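Local coordinates for Sel1 repeat family protein (Pseudomonas aeruginosa, PDB 6LCH) that serves as an immunity protein against the type VI secretion effector PldB, probably by binding the toxin through its Sel1-repeat scaffold, at residues Q23-A26 with W27-E30; D93-P97 with Q98-D102; A230-S233 with I234-L238. All coordinates share one frame; numbering follows the deposited sequence.

Contact 1 (Q23-A26 with W27-E30)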
loop_
_atom_site.group_PDB
_atom_site.type_symbol
_atom_site.label_atom_id
_atom_site.label_comp_id
_atom_site.label_asym_id
_atom_site.label_seq_id
_atom_site.Cartn_x
_atom_site.Cartn_y
_atom_site.Cartn_z
ATOM N N GLN A 23 -17.573 -5.200 -18.382
ATOM C CA GLN A 23 -17.006 -4.588 -19.586
ATOM C C GLN A 23 -15.888 -3.608 -19.251
ATOM O O GLN A 23 -14.854 -3.576 -19.930
ATOM C CB GLN A 23 -18.090 -3.866 -20.392
ATOM C CG GLN A 23 -17.503 -3.039 -21.547
ATOM C CD GLN A 23 -18.527 -2.202 -22.318
ATOM O OE1 GLN A 23 -19.354 -1.501 -21.743
ATOM N NE2 GLN A 23 -18.499 -2.324 -23.647
ATOM N N ALA A 24 -16.091 -2.784 -18.220
ATOM C CA ALA A 24 -15.098 -1.770 -17.884
ATOM C C ALA A 24 -13.857 -2.395 -17.262
ATOM O O ALA A 24 -12.734 -1.968 -17.550
ATOM C CB ALA A 24 -15.711 -0.730 -16.946
ATOM N N ASP A 25 -14.037 -3.413 -16.417
ATOM C CA ASP A 25 -12.894 -4.044 -15.768
ATOM C C ASP A 25 -11.984 -4.731 -16.777
ATOM O O ASP A 25 -10.775 -4.844 -16.546
ATOM C CB ASP A 25 -13.373 -5.044 -14.716
ATOM C CG ASP A 25 -12.249 -5.531 -13.820
ATOM O OD1 ASP A 25 -11.740 -4.728 -13.010
ATOM O OD2 ASP A 25 -11.884 -6.718 -13.918
ATOM N N ALA A 26 -12.545 -5.197 -17.893
ATOM C CA ALA A 26 -11.722 -5.775 -18.950
ATOM C C ALA A 26 -10.856 -4.712 -19.612
ATOM O O ALA A 26 -9.674 -4.949 -19.884
ATOM C CB ALA A 26 -12.612 -6.475 -19.980
ATOM N N TRP A 27 -11.426 -3.534 -19.880
ATOM C CA TRP A 27 -10.619 -2.425 -20.380
ATOM C C TRP A 27 -9.516 -2.072 -19.396
ATOM O O TRP A 27 -8.368 -1.833 -19.789
ATOM C CB TRP A 27 -11.488 -1.192 -20.614
ATOM C CG TRP A 27 -12.457 -1.306 -21.717
ATOM C CD1 TRP A 27 -12.332 -2.045 -22.855
ATOM C CD2 TRP A 27 -13.716 -0.641 -21.802
ATOM N NE1 TRP A 27 -13.446 -1.887 -23.643
ATOM C CE2 TRP A 27 -14.312 -1.029 -23.016
ATOM C CE3 TRP A 27 -14.404 0.241 -20.963
ATOM C CZ2 TRP A 27 -15.555 -0.561 -23.415
ATOM C CZ3 TRP A 27 -15.636 0.704 -21.359
ATOM C CH2 TRP A 27 -16.202 0.301 -22.574
ATOM N N TYR A 28 -9.860 -2.026 -18.111
ATOM C CA TYR A 28 -8.917 -1.609 -17.083
ATOM C C TYR A 28 -7.754 -2.585 -16.973
ATOM O O TYR A 28 -6.589 -2.173 -16.907
ATOM C CB TYR A 28 -9.646 -1.486 -15.748
ATOM C CG TYR A 28 -8.742 -1.564 -14.546
ATOM C CD1 TYR A 28 -8.636 -2.736 -13.806
ATOM C CD2 TYR A 28 -7.999 -0.466 -14.144
ATOM C CE1 TYR A 28 -7.818 -2.808 -12.706
ATOM C CE2 TYR A 28 -7.168 -0.532 -13.047
ATOM C CZ TYR A 28 -7.083 -1.705 -12.333
ATOM O OH TYR A 28 -6.262 -1.771 -11.234
ATOM N N ARG A 29 -8.054 -3.885 -16.944
ATOM C CA ARG A 29 -7.006 -4.889 -16.792
ATOM C C ARG A 29 -6.111 -4.976 -18.026
ATOM O O ARG A 29 -4.922 -5.293 -17.901
ATOM C CB ARG A 29 -7.628 -6.249 -16.479
ATOM C CG ARG A 29 -8.045 -6.412 -15.029
ATOM C CD ARG A 29 -8.593 -7.805 -14.751
ATOM N NE ARG A 29 -9.981 -7.950 -15.188
ATOM C CZ ARG A 29 -10.365 -8.684 -16.227
ATOM N NH1 ARG A 29 -9.467 -9.349 -16.945
ATOM N NH2 ARG A 29 -11.648 -8.757 -16.551
ATOM N N GLU A 30 -6.648 -4.709 -19.221
ATOM C CA GLU A 30 -5.786 -4.637 -20.398
ATOM C C GLU A 30 -4.870 -3.424 -20.328
ATOM O O GLU A 30 -3.675 -3.516 -20.644
ATOM C CB GLU A 30 -6.615 -4.595 -21.686
ATOM C CG GLU A 30 -5.778 -4.250 -22.922
ATOM C CD GLU A 30 -6.541 -4.361 -24.233
ATOM O OE1 GLU A 30 -7.672 -4.888 -24.236
ATOM O OE2 GLU A 30 -5.998 -3.919 -25.269
#
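Two side-chain pairs, each joining residues one helical turn apart, Gln-23 with Trp-27 and Asp-25 with Arg-29, make a local surface contact along helix 22-34, near the start of the modelled chain. In the first pair, Gln-23 lies over the six-membered ring of Trp-27. Its CG stands 3.9 Å from the centroid of that ring, a CH-pi contact over the face, and the amide follows, with NE2 3.4 Å from Trp-27 CZ2 and its plane turned 27° from the indole. With CG anti to the backbone N (chi1 172°) and the chain extended, the flexible glutamine can spread across the broad indole. Lys-52 adds a cation-pi contact to Trp-27, and Leu-49 packs against it, both from helix 43-55.

This belongs to the all-helical scaffold of a Sel1-repeat protein, in the TPR clan, where helices pack side against side: Ala-24 is small enough to let Ala-53 approach, and Tyr-28 reaches helix 59-70 and stacks on His-58. In the second pair, Arg-29 NE gives an almost straight bond (176°) to Asp-25 OD2 at 2.6 Å, a salt bridge to which NH2 adds a weak bond at 3.3 Å. The carboxylate oxygen sits in the guanidinium plane, whereas NE meets it from above the carboxylate plane. Asp-25 OD1 accepts a hydrogen bond from His-58 NE2, so both oxygens of the aspartate are engaged.

Contact 2 (D93-P97 with Q98-D102)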
loop_
_atom_site.group_PDB
_atom_site.type_symbol
_atom_site.label_atom_id
_atom_site.label_comp_id
_atom_site.label_asym_id
_atom_site.label_seq_id
_atom_site.Cartn_x
_atom_site.Cartn_y
_atom_site.Cartn_z
ATOM N N ASP A 93 -17.839 10.866 -5.861
ATOM C CA ASP A 93 -19.258 10.813 -6.208
ATOM C C ASP A 93 -19.837 9.425 -5.985
ATOM O O ASP A 93 -21.010 9.292 -5.613
ATOM C CB ASP A 93 -19.464 11.229 -7.662
ATOM C CG ASP A 93 -19.350 12.719 -7.863
ATOM O OD1 ASP A 93 -19.269 13.453 -6.857
ATOM O OD2 ASP A 93 -19.343 13.156 -9.032
ATOM N N LEU A 94 -19.040 8.384 -6.214
ATOM C CA LEU A 94 -19.433 7.011 -5.945
ATOM C C LEU A 94 -19.128 6.585 -4.516
ATOM O O LEU A 94 -19.301 5.408 -4.185
ATOM C CB LEU A 94 -18.736 6.064 -6.923
ATOM C CG LEU A 94 -19.048 6.237 -8.412
ATOM C CD1 LEU A 94 -18.079 5.421 -9.250
ATOM C CD2 LEU A 94 -20.494 5.845 -8.712
ATOM N N ASP A 95 -18.668 7.511 -3.672
ATOM C CA ASP A 95 -18.302 7.218 -2.285
ATOM C C ASP A 95 -17.208 6.155 -2.195
ATOM O O ASP A 95 -17.188 5.336 -1.270
ATOM C CB ASP A 95 -19.525 6.809 -1.461
ATOM C CG ASP A 95 -19.431 7.276 -0.021
ATOM O OD1 ASP A 95 -19.880 6.541 0.881
ATOM O OD2 ASP A 95 -18.887 8.376 0.202
ATOM N N VAL A 96 -16.283 6.171 -3.149
ATOM C CA VAL A 96 -15.170 5.227 -3.154
ATOM C C VAL A 96 -14.148 5.688 -2.117
ATOM O O VAL A 96 -13.672 6.829 -2.188
ATOM C CB VAL A 96 -14.537 5.105 -4.550
ATOM C CG1 VAL A 96 -13.308 4.221 -4.486
ATOM C CG2 VAL A 96 -15.542 4.536 -5.540
ATOM N N PRO A 97 -13.802 4.853 -1.134
ATOM C CA PRO A 97 -12.901 5.321 -0.065
ATOM C C PRO A 97 -11.546 5.784 -0.572
ATOM O O PRO A 97 -11.002 6.765 -0.050
ATOM C CB PRO A 97 -12.783 4.095 0.851
ATOM C CG PRO A 97 -14.004 3.275 0.558
ATOM C CD PRO A 97 -14.300 3.490 -0.892
ATOM N N GLN A 98 -10.991 5.115 -1.586
ATOM C CA GLN A 98 -9.725 5.567 -2.159
ATOM C C GLN A 98 -9.854 6.953 -2.784
ATOM O O GLN A 98 -8.870 7.698 -2.849
ATOM C CB GLN A 98 -9.226 4.553 -3.195
ATOM C CG GLN A 98 -7.804 4.814 -3.705
ATOM C CD GLN A 98 -6.743 4.562 -2.648
ATOM O OE1 GLN A 98 -6.860 3.641 -1.834
ATOM N NE2 GLN A 98 -5.696 5.381 -2.657
ATOM N N GLY A 99 -11.056 7.323 -3.235
ATOM C CA GLY A 99 -11.241 8.640 -3.826
ATOM C C GLY A 99 -10.980 9.772 -2.849
ATOM O O GLY A 99 -10.449 10.819 -3.225
ATOM N N PHE A 100 -11.339 9.573 -1.578
ATOM C CA PHE A 100 -11.070 10.589 -0.563
ATOM C C PHE A 100 -9.578 10.698 -0.274
ATOM O O PHE A 100 -9.035 11.805 -0.163
ATOM C CB PHE A 100 -11.841 10.261 0.715
ATOM C CG PHE A 100 -13.333 10.288 0.545
ATOM C CD1 PHE A 100 -14.024 11.486 0.573
ATOM C CD2 PHE A 100 -14.044 9.114 0.352
ATOM C CE1 PHE A 100 -15.404 11.517 0.417
ATOM C CE2 PHE A 100 -15.425 9.138 0.198
ATOM C CZ PHE A 100 -16.101 10.342 0.232
ATOM N N TYR A 101 -8.904 9.556 -0.117
ATOM C CA TYR A 101 -7.459 9.559 0.085
ATOM C C TYR A 101 -6.741 10.267 -1.058
ATOM O O TYR A 101 -5.799 11.035 -0.830
ATOM C CB TYR A 101 -6.948 8.123 0.220
ATOM C CG TYR A 101 -5.442 7.992 0.347
ATOM C CD1 TYR A 101 -4.642 7.765 -0.771
ATOM C CD2 TYR A 101 -4.823 8.076 1.586
ATOM C CE1 TYR A 101 -3.272 7.637 -0.654
ATOM C CE2 TYR A 101 -3.452 7.949 1.712
ATOM C CZ TYR A 101 -2.681 7.733 0.592
ATOM O OH TYR A 101 -1.318 7.603 0.724
ATOM N N ASP A 102 -7.170 10.016 -2.295
ATOM C CA ASP A 102 -6.475 10.597 -3.438
ATOM C C ASP A 102 -6.695 12.102 -3.513
ATOM O O ASP A 102 -5.785 12.847 -3.891
ATOM C CB ASP A 102 -6.935 9.932 -4.737
ATOM C CG ASP A 102 -6.588 8.456 -4.805
ATOM O OD1 ASP A 102 -7.369 7.699 -5.422
ATOM O OD2 ASP A 102 -5.544 8.044 -4.255
#
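The backbone turns from a loop into helix 97-107 here, and the first tie is from Gly-99 N to Val-96 O at 2.9 Å. Pro-97 suits this first turn because its ring nitrogen has no hydrogen to offer where a helix needs none, while its carbonyl O accepts weak bonds from Phe-100 N at 3.2 Å and Tyr-101 N at 3.5 Å. Glycine suits position 99 because a beta carbon there would press against Val-96 O.

Asp-95 lies just beyond helix 81-93, whose end it closes. With phi at 59° it is the C-prime residue of a Schellman motif, in which Val-96 N reaches back to Met-91 O and Asp-95 N to Ile-92 O. The two helices are thus joined by a very short connection within a Sel1-repeat fold. From that corner, Asp-95 OD2 meets the edge of the Phe-100 ring, 3.4 Å from CZ and in the ring plane, with the carboxylate plane nearly perpendicular (89°); the slightly positive C-H rim probably favours the anion there. Phe-100 holds CG beside its backbone N (chi1 -63°), which swings the ring back toward the loop and brings CD2 to 3.4 Å from Val-96 O. On the helix itself, Gln-98 NE2 donates to Asp-102 OD2 at 3.1 Å; Asn-132 binds Gln-98 OE1, and His-63 binds Asp-102 OD1.

Contact 3 (A230-S233 with I234-L238)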
loop_
_atom_site.group_PDB
_atom_site.type_symbol
_atom_site.label_atom_id
_atom_site.label_comp_id
_atom_site.label_asym_id
_atom_site.label_seq_id
_atom_site.Cartn_x
_atom_site.Cartn_y
_atom_site.Cartn_z
ATOM N N ALA A 230 15.749 -16.023 -2.088
ATOM C CA ALA A 230 14.308 -16.247 -2.129
ATOM C C ALA A 230 13.540 -14.945 -1.966
ATOM O O ALA A 230 12.473 -14.770 -2.568
ATOM C CB ALA A 230 13.898 -17.246 -1.047
ATOM N N TYR A 231 14.076 -14.012 -1.176
ATOM C CA TYR A 231 13.402 -12.734 -0.991
ATOM C C TYR A 231 13.707 -11.771 -2.129
ATOM O O TYR A 231 12.796 -11.112 -2.640
ATOM C CB TYR A 231 13.793 -12.132 0.357
ATOM C CG TYR A 231 13.073 -12.800 1.502
ATOM C CD1 TYR A 231 11.693 -12.712 1.618
ATOM C CD2 TYR A 231 13.768 -13.533 2.451
ATOM C CE1 TYR A 231 11.028 -13.327 2.649
ATOM C CE2 TYR A 231 13.113 -14.152 3.490
ATOM C CZ TYR A 231 11.741 -14.044 3.587
ATOM O OH TYR A 231 11.079 -14.658 4.624
ATOM N N TYR A 232 14.970 -11.688 -2.558
ATOM C CA TYR A 232 15.285 -10.795 -3.667
ATOM C C TYR A 232 14.572 -11.216 -4.942
ATOM O O TYR A 232 14.198 -10.358 -5.749
ATOM C CB TYR A 232 16.791 -10.732 -3.917
ATOM C CG TYR A 232 17.150 -9.588 -4.835
ATOM C CD1 TYR A 232 17.050 -8.275 -4.397
ATOM C CD2 TYR A 232 17.548 -9.815 -6.146
ATOM C CE1 TYR A 232 17.361 -7.219 -5.228
ATOM C CE2 TYR A 232 17.860 -8.763 -6.989
ATOM C CZ TYR A 232 17.764 -7.467 -6.524
ATOM O OH TYR A 232 18.072 -6.408 -7.349
ATOM N N SER A 233 14.380 -12.522 -5.143
ATOM C CA SER A 233 13.639 -12.988 -6.309
ATOM C C SER A 233 12.170 -12.597 -6.220
ATOM O O SER A 233 11.552 -12.249 -7.234
ATOM C CB SER A 233 13.782 -14.502 -6.457
ATOM O OG SER A 233 13.056 -14.971 -7.581
ATOM N N ILE A 234 11.589 -12.668 -5.020
ATOM C CA ILE A 234 10.227 -12.178 -4.826
ATOM C C ILE A 234 10.172 -10.685 -5.103
ATOM O O ILE A 234 9.237 -10.186 -5.745
ATOM C CB ILE A 234 9.737 -12.509 -3.405
ATOM C CG1 ILE A 234 9.309 -13.973 -3.305
ATOM C CG2 ILE A 234 8.600 -11.578 -2.991
ATOM C CD1 ILE A 234 9.149 -14.453 -1.876
ATOM N N TYR A 235 11.181 -9.947 -4.634
ATOM C CA TYR A 235 11.254 -8.525 -4.935
ATOM C C TYR A 235 11.342 -8.286 -6.438
ATOM O O TYR A 235 10.738 -7.340 -6.955
ATOM C CB TYR A 235 12.441 -7.889 -4.211
ATOM C CG TYR A 235 12.953 -6.633 -4.874
ATOM C CD1 TYR A 235 14.018 -6.684 -5.760
ATOM C CD2 TYR A 235 12.373 -5.397 -4.617
ATOM C CE1 TYR A 235 14.490 -5.550 -6.371
ATOM C CE2 TYR A 235 12.842 -4.249 -5.227
ATOM C CZ TYR A 235 13.908 -4.336 -6.102
ATOM O OH TYR A 235 14.389 -3.209 -6.729
ATOM N N LYS A 236 12.084 -9.123 -7.161
ATOM C CA LYS A 236 12.124 -8.948 -8.608
ATOM C C LYS A 236 10.782 -9.295 -9.238
ATOM O O LYS A 236 10.330 -8.608 -10.160
ATOM C CB LYS A 236 13.251 -9.780 -9.216
ATOM C CG LYS A 236 14.628 -9.260 -8.861
ATOM C CD LYS A 236 14.720 -7.776 -9.136
ATOM C CE LYS A 236 15.385 -7.528 -10.474
ATOM N NZ LYS A 236 15.350 -6.091 -10.851
ATOM N N LYS A 237 10.108 -10.327 -8.723
ATOM C CA LYS A 237 8.818 -10.723 -9.277
ATOM C C LYS A 237 7.768 -9.632 -9.086
ATOM O O LYS A 237 6.991 -9.339 -10.005
ATOM C CB LYS A 237 8.381 -12.035 -8.633
ATOM C CG LYS A 237 7.159 -12.701 -9.213
ATOM C CD LYS A 237 7.368 -13.292 -10.610
ATOM C CE LYS A 237 6.070 -13.180 -11.458
ATOM N NZ LYS A 237 5.775 -11.760 -11.874
ATOM N N LEU A 238 7.737 -9.005 -7.905
ATOM C CA LEU A 238 6.762 -7.945 -7.657
ATOM C C LEU A 238 7.128 -6.669 -8.397
ATOM O O LEU A 238 6.248 -5.863 -8.718
ATOM C CB LEU A 238 6.654 -7.653 -6.163
ATOM C CG LEU A 238 5.912 -8.633 -5.267
ATOM C CD1 LEU A 238 6.320 -8.406 -3.826
ATOM C CD2 LEU A 238 4.414 -8.466 -5.427
#
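Helix 225-240, the last long helix of the chain, carries this contact, in which Tyr-232 meets both Tyr-235 and Lys-236 within one turn. The two tyrosines lie side by side and point the same way. Tyr-235 CD1 comes over a face of the Tyr-232 ring, 3.4 Å from Tyr-232 CE1. The rings are inclined at 34° with centroids 5.0 Å apart, an oblique pairing. Both tyrosines hold CG anti to the backbone N (chi1 -167° for Tyr-232), which sends the rings out along neighbouring paths; three residues apart on a helix, the CD1-CE1 side of Tyr-235 can then rest on CE1 and CZ of Tyr-232. Large flat side chains suit such a place, since they offer apolar surface both to each other and to helix 199-208.

Lys-236 comes to the same side of the Tyr-232 ring as Tyr-235. Its chain turns beyond CG, which lays the methylenes alongside the ring, with Lys-236 CG 3.8 Å from Tyr-232 CE2. A lysine can therefore use its aliphatic stem here and keep its charge toward the surface. Its ammonium group continues to a long, weak ion pair with Glu-239, and Arg-228, one turn before Tyr-232, makes a cation-pi contact with that ring.

On another side of the helix, Ile-234 brings CG1 to 3.3 Å from Ala-230 O. The backbone bonds beneath run from Tyr-235 N to Tyr-231 O and from Lys-236 N to Tyr-232 O, each 2.8 Å. Ile-234 packs against Phe-246 and Leu-249, while Tyr-235 meets Phe-203 and Tyr-231 packs on Leu-205, both of helix 199-208. Such a division, with an aromatic and aliphatic side against neighbouring elements and charged residues outward, is typical of an amphipathic helix at the surface of an all-helical protein.

The three contacts follow one another along the chain, each local to its own helix or helix junction, and none touches another. Contact 1, on helix 22-34, and contact 2, at the turn between helices 81-93 and 97-107, have centres about 20 Å apart. Contact 3, on helix 225-240, lies about 27 Å from contact 1 and about 32 Å from contact 2, centre to centre, and on the opposite side of the chain's centre from contact 2. Helix 59-70 joins the first two, since residues of both pack against it. The contacts thus sit at separate places in a strand-free succession of helices, the third towards the chain's other end, and share no common site.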